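Local coordinates for mannosephosphate isomerase, putative (Archaeoglobus fulgidus, PDB 1ZX5), which probably interconverts mannose 6-phosphate and fructose 6-phosphate as a zinc-dependent type 1 mannose-6-phosphate isomerase, at residues E3-N14 / R48-Q58. Residues are numbered along the deposited sequence; the frame is centred on the assembly and turned at random.
Sequences ELPSFIFQAQEN and RPSTVLVKGQQ
Phe9 and Leu53 form an antiparallel hydrogen-bonded pair that sets the register between the short strand 9-10 and strand 51-54. Leu53 N donates to Phe9 O at 2.8 Å with an N-H...O angle of 171°. Ala11 N reaches Thr51 O at the same length, and between the two lies the non-hydrogen-bonded pair of Gln10 and Val52. Water continues the pairing at its two ends, one molecule bridging Phe7 O to Leu53 O and another Gln12 O to Thr51 N. Strand 57-60 follows through a type I' turn, completing a small antiparallel sheet with 51-54 in the middle.

The close-packed flank is apolar. Ile8 has CG1 beside its backbone N (chi1 -64°), which leaves CG2 anti to N and 3.8 Å from Val52 CB; beyond it, Val54 sets CG1 against Pro5 CD. Phe42 and Met61 also meet Val52, and Leu276 and Pro278 meet Ile8, so Val52 and Ile8 are buried.

At the far end Asn14 grips the other segment with one amide nitrogen. Its ND2 donates to Arg48 O at 2.9 Å and to Ser50 OG at 3.1 Å; both acceptors lie in the amide plane, which fixes the rotation of the group, although ND2 stands above the carbonyl plane of Arg48. Ser43 also bonds to Arg48 O through OG and to Ser50 OG through N. An alanine in place of Asn14 is likely to leave Arg48 O and Ser50 OG without their shared donor and open a gap beside Arg48 CG.

The opposite flank is looser and more exposed: Ala11 CB rests 3.7 Å from Leu53 CG beside Gln58. Two direct backbone bonds, water at both ends of them and the Asn14 amide thus hold segment 3-14 on the sheet edge, while Thr51 OG1 is buried without a partner in the model.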
loop_
_atom_site.group_PDB
_atom_site.type_symbol
_atom_site.label_atom_id
_atom_site.label_comp_id
_atom_site.label_asym_id
_atom_site.label_seq_id
_atom_site.Cartn_x
_atom_site.Cartn_y
_atom_site.Cartn_z
ATOM N N GLU A 3 23.210 13.593 -4.143
ATOM C CA GLU A 3 23.400 14.083 -2.772
ATOM C C GLU A 3 22.913 13.085 -1.709
ATOM O O GLU A 3 23.345 13.137 -0.554
ATOM C CB GLU A 3 22.628 15.396 -2.569
ATOM C CG GLU A 3 22.993 16.539 -3.521
ATOM C CD GLU A 3 21.951 17.661 -3.511
ATOM O OE1 GLU A 3 21.510 18.071 -2.407
ATOM O OE2 GLU A 3 21.569 18.133 -4.608
ATOM N N LEU A 4 22.006 12.192 -2.097
ATOM C CA LEU A 4 21.341 11.323 -1.132
ATOM C C LEU A 4 22.049 9.981 -0.955
ATOM O O LEU A 4 22.626 9.455 -1.909
ATOM C CB LEU A 4 19.874 11.115 -1.519
ATOM C CG LEU A 4 18.977 12.357 -1.569
ATOM C CD1 LEU A 4 17.615 11.999 -2.149
ATOM C CD2 LEU A 4 18.836 13.020 -0.191
ATOM N N PRO A 5 21.994 9.414 0.269
ATOM C CA PRO A 5 22.551 8.079 0.476
ATOM C C PRO A 5 21.687 7.032 -0.216
ATOM O O PRO A 5 20.606 7.358 -0.708
ATOM C CB PRO A 5 22.492 7.907 1.996
ATOM C CG PRO A 5 21.392 8.797 2.432
ATOM C CD PRO A 5 21.404 9.966 1.502
ATOM N N SER A 6 22.171 5.795 -0.265
ATOM C CA SER A 6 21.431 4.691 -0.864
ATOM C C SER A 6 20.171 4.311 -0.084
ATOM O O SER A 6 19.175 3.906 -0.675
ATOM C CB SER A 6 22.326 3.459 -0.991
ATOM O OG SER A 6 23.199 3.575 -2.086
ATOM N N PHE A 7 20.234 4.423 1.240
ATOM C CA PHE A 7 19.207 3.894 2.111
ATOM C C PHE A 7 18.736 4.935 3.118
ATOM O O PHE A 7 19.506 5.386 3.973
ATOM C CB PHE A 7 19.712 2.634 2.832
ATOM C CG PHE A 7 20.406 1.644 1.924
ATOM C CD1 PHE A 7 19.720 1.037 0.871
ATOM C CD2 PHE A 7 21.743 1.329 2.121
ATOM C CE1 PHE A 7 20.366 0.131 0.026
ATOM C CE2 PHE A 7 22.393 0.423 1.286
ATOM C CZ PHE A 7 21.696 -0.179 0.238
ATOM N N ILE A 8 17.465 5.312 2.996
ATOM C CA ILE A 8 16.852 6.305 3.857
ATOM C C ILE A 8 15.819 5.604 4.732
ATOM O O ILE A 8 15.004 4.823 4.242
ATOM C CB ILE A 8 16.241 7.469 3.034
ATOM C CG1 ILE A 8 17.359 8.218 2.284
ATOM C CG2 ILE A 8 15.403 8.420 3.932
ATOM C CD1 ILE A 8 16.870 9.189 1.199
ATOM N N PHE A 9 15.885 5.873 6.031
ATOM C CA PHE A 9 15.034 5.210 7.009
ATOM C C PHE A 9 14.047 6.205 7.608
ATOM O O PHE A 9 14.297 7.407 7.578
ATOM C CB PHE A 9 15.915 4.548 8.078
ATOM C CG PHE A 9 16.764 3.442 7.524
ATOM C CD1 PHE A 9 16.240 2.163 7.365
ATOM C CD2 PHE A 9 18.073 3.690 7.100
ATOM C CE1 PHE A 9 17.007 1.141 6.824
ATOM C CE2 PHE A 9 18.846 2.671 6.550
ATOM C CZ PHE A 9 18.313 1.394 6.410
ATOM N N GLN A 10 12.920 5.717 8.123
ATOM C CA GLN A 10 12.027 6.586 8.904
ATOM C C GLN A 10 12.660 6.864 10.246
ATOM O O GLN A 10 13.187 5.951 10.873
ATOM C CB GLN A 10 10.645 5.960 9.130
ATOM C CG GLN A 10 9.800 5.939 7.890
ATOM C CD GLN A 10 8.319 5.778 8.163
ATOM O OE1 GLN A 10 7.889 5.159 9.140
ATOM N NE2 GLN A 10 7.530 6.313 7.277
ATOM N N ALA A 11 12.598 8.121 10.674
ATOM C CA ALA A 11 13.081 8.551 11.989
ATOM C C ALA A 11 12.170 8.087 13.139
ATOM O O ALA A 11 12.647 7.793 14.239
ATOM C CB ALA A 11 13.214 10.060 12.010
ATOM N N GLN A 12 10.863 8.051 12.874
ATOM C CA GLN A 12 9.848 7.652 13.851
ATOM C C GLN A 12 8.740 6.881 13.143
ATOM O O GLN A 12 8.519 7.067 11.944
ATOM C CB GLN A 12 9.271 8.873 14.614
ATOM C CG GLN A 12 8.818 10.055 13.749
ATOM C CD GLN A 12 8.062 11.147 14.524
ATOM O OE1 GLN A 12 8.504 11.611 15.577
ATOM N NE2 GLN A 12 6.919 11.563 13.989
ATOM N N GLU A 13 8.056 6.014 13.887
ATOM C CA GLU A 13 6.923 5.243 13.364
ATOM C C GLU A 13 5.740 6.191 13.051
ATOM O O GLU A 13 5.557 7.204 13.707
ATOM C CB GLU A 13 6.530 4.152 14.383
ATOM C CG GLU A 13 6.150 4.714 15.788
ATOM C CD GLU A 13 6.585 3.815 16.975
ATOM O OE1 GLU A 13 7.240 2.761 16.748
ATOM O OE2 GLU A 13 6.282 4.171 18.140
ATOM N N ASN A 14 4.981 5.854 12.020
ATOM C CA ASN A 14 3.841 6.632 11.576
ATOM C C ASN A 14 2.608 5.718 11.609
ATOM O O ASN A 14 2.192 5.168 10.588
ATOM C CB ASN A 14 4.119 7.204 10.176
ATOM C CG ASN A 14 3.119 8.283 9.758
ATOM O OD1 ASN A 14 2.214 8.637 10.515
ATOM N ND2 ASN A 14 3.272 8.796 8.534
ATOM N N ARG A 48 -0.667 13.152 7.077
ATOM C CA ARG A 48 0.069 12.215 7.912
ATOM C C ARG A 48 1.471 11.923 7.331
ATOM O O ARG A 48 1.789 10.782 6.994
ATOM C CB ARG A 48 -0.811 10.956 8.050
ATOM C CG ARG A 48 -0.351 9.889 8.991
ATOM C CD ARG A 48 -1.506 9.305 9.795
ATOM N NE ARG A 48 -2.795 9.194 9.101
ATOM C CZ ARG A 48 -3.971 9.301 9.725
ATOM N NH1 ARG A 48 -5.104 9.180 9.038
ATOM N NH2 ARG A 48 -4.020 9.544 11.037
ATOM N N PRO A 49 2.319 12.968 7.202
ATOM C CA PRO A 49 3.627 12.743 6.589
ATOM C C PRO A 49 4.599 11.996 7.509
ATOM O O PRO A 49 4.601 12.211 8.724
ATOM C CB PRO A 49 4.129 14.158 6.297
ATOM C CG PRO A 49 3.435 15.027 7.287
ATOM C CD PRO A 49 2.132 14.376 7.619
ATOM N N SER A 50 5.399 11.109 6.925
ATOM C CA SER A 50 6.442 10.414 7.661
ATOM C C SER A 50 7.625 11.347 7.811
ATOM O O SER A 50 7.811 12.265 7.005
ATOM C CB SER A 50 6.878 9.150 6.920
ATOM O OG SER A 50 5.868 8.154 6.980
ATOM N N THR A 51 8.420 11.124 8.846
ATOM C CA THR A 51 9.664 11.854 8.978
ATOM C C THR A 51 10.821 10.869 8.814
ATOM O O THR A 51 10.769 9.730 9.290
ATOM C CB THR A 51 9.769 12.690 10.308
ATOM O OG1 THR A 51 9.931 11.810 11.411
ATOM C CG2 THR A 51 8.519 13.550 10.563
ATOM N N VAL A 52 11.858 11.317 8.118
ATOM C CA VAL A 52 12.954 10.444 7.720
ATOM C C VAL A 52 14.311 10.894 8.273
ATOM O O VAL A 52 14.485 12.052 8.664
ATOM C CB VAL A 52 13.018 10.278 6.166
ATOM C CG1 VAL A 52 11.734 9.650 5.641
ATOM C CG2 VAL A 52 13.305 11.608 5.470
ATOM N N LEU A 53 15.255 9.952 8.306
ATOM C CA LEU A 53 16.649 10.241 8.650
ATOM C C LEU A 53 17.539 10.189 7.411
ATOM O O LEU A 53 17.727 9.120 6.807
ATOM C CB LEU A 53 17.180 9.228 9.671
ATOM C CG LEU A 53 16.740 9.300 11.132
ATOM C CD1 LEU A 53 16.879 7.913 11.779
ATOM C CD2 LEU A 53 17.526 10.367 11.893
ATOM N N VAL A 54 18.087 11.343 7.049
ATOM C CA VAL A 54 19.052 11.423 5.960
ATOM C C VAL A 54 20.463 11.686 6.516
ATOM O O VAL A 54 20.758 12.793 6.986
ATOM C CB VAL A 54 18.645 12.483 4.901
ATOM C CG1 VAL A 54 19.745 12.637 3.845
ATOM C CG2 VAL A 54 17.326 12.095 4.243
ATOM N N LYS A 55 21.317 10.654 6.465
ATOM C CA LYS A 55 22.668 10.701 7.058
ATOM C C LYS A 55 22.633 11.099 8.553
ATOM O O LYS A 55 23.501 11.836 9.040
ATOM C CB LYS A 55 23.601 11.637 6.253
ATOM C CG LYS A 55 24.137 11.055 4.927
ATOM C CD LYS A 55 24.412 12.174 3.903
ATOM C CE LYS A 55 25.516 11.798 2.899
ATOM N NZ LYS A 55 25.038 10.966 1.753
ATOM N N GLY A 56 21.616 10.623 9.269
ATOM C CA GLY A 56 21.486 10.934 10.687
ATOM C C GLY A 56 20.659 12.154 11.081
ATOM O O GLY A 56 20.351 12.319 12.272
ATOM N N GLN A 57 20.293 12.996 10.110
ATOM C CA GLN A 57 19.451 14.174 10.379
ATOM C C GLN A 57 17.986 13.975 9.978
ATOM O O GLN A 57 17.679 13.313 8.980
ATOM C CB GLN A 57 20.013 15.439 9.722
ATOM C CG GLN A 57 21.181 16.062 10.471
ATOM C CD GLN A 57 22.484 15.338 10.217
ATOM O OE1 GLN A 57 22.648 14.670 9.191
ATOM N NE2 GLN A 57 23.423 15.461 11.154
ATOM N N GLN A 58 17.097 14.582 10.762
ATOM C CA GLN A 58 15.661 14.366 10.654
ATOM C C GLN A 58 14.933 15.426 9.816
ATOM O O GLN A 58 15.142 16.620 10.004
ATOM C CB GLN A 58 15.085 14.292 12.069
ATOM C CG GLN A 58 13.597 14.149 12.146
ATOM C CD GLN A 58 13.111 13.966 13.567
ATOM O OE1 GLN A 58 12.317 14.770 14.073
ATOM N NE2 GLN A 58 13.582 12.904 14.226
HETATM O O HOH W 1 20.262 7.448 5.790
HETATM O O HOH W 2 7.368 9.045 10.496
#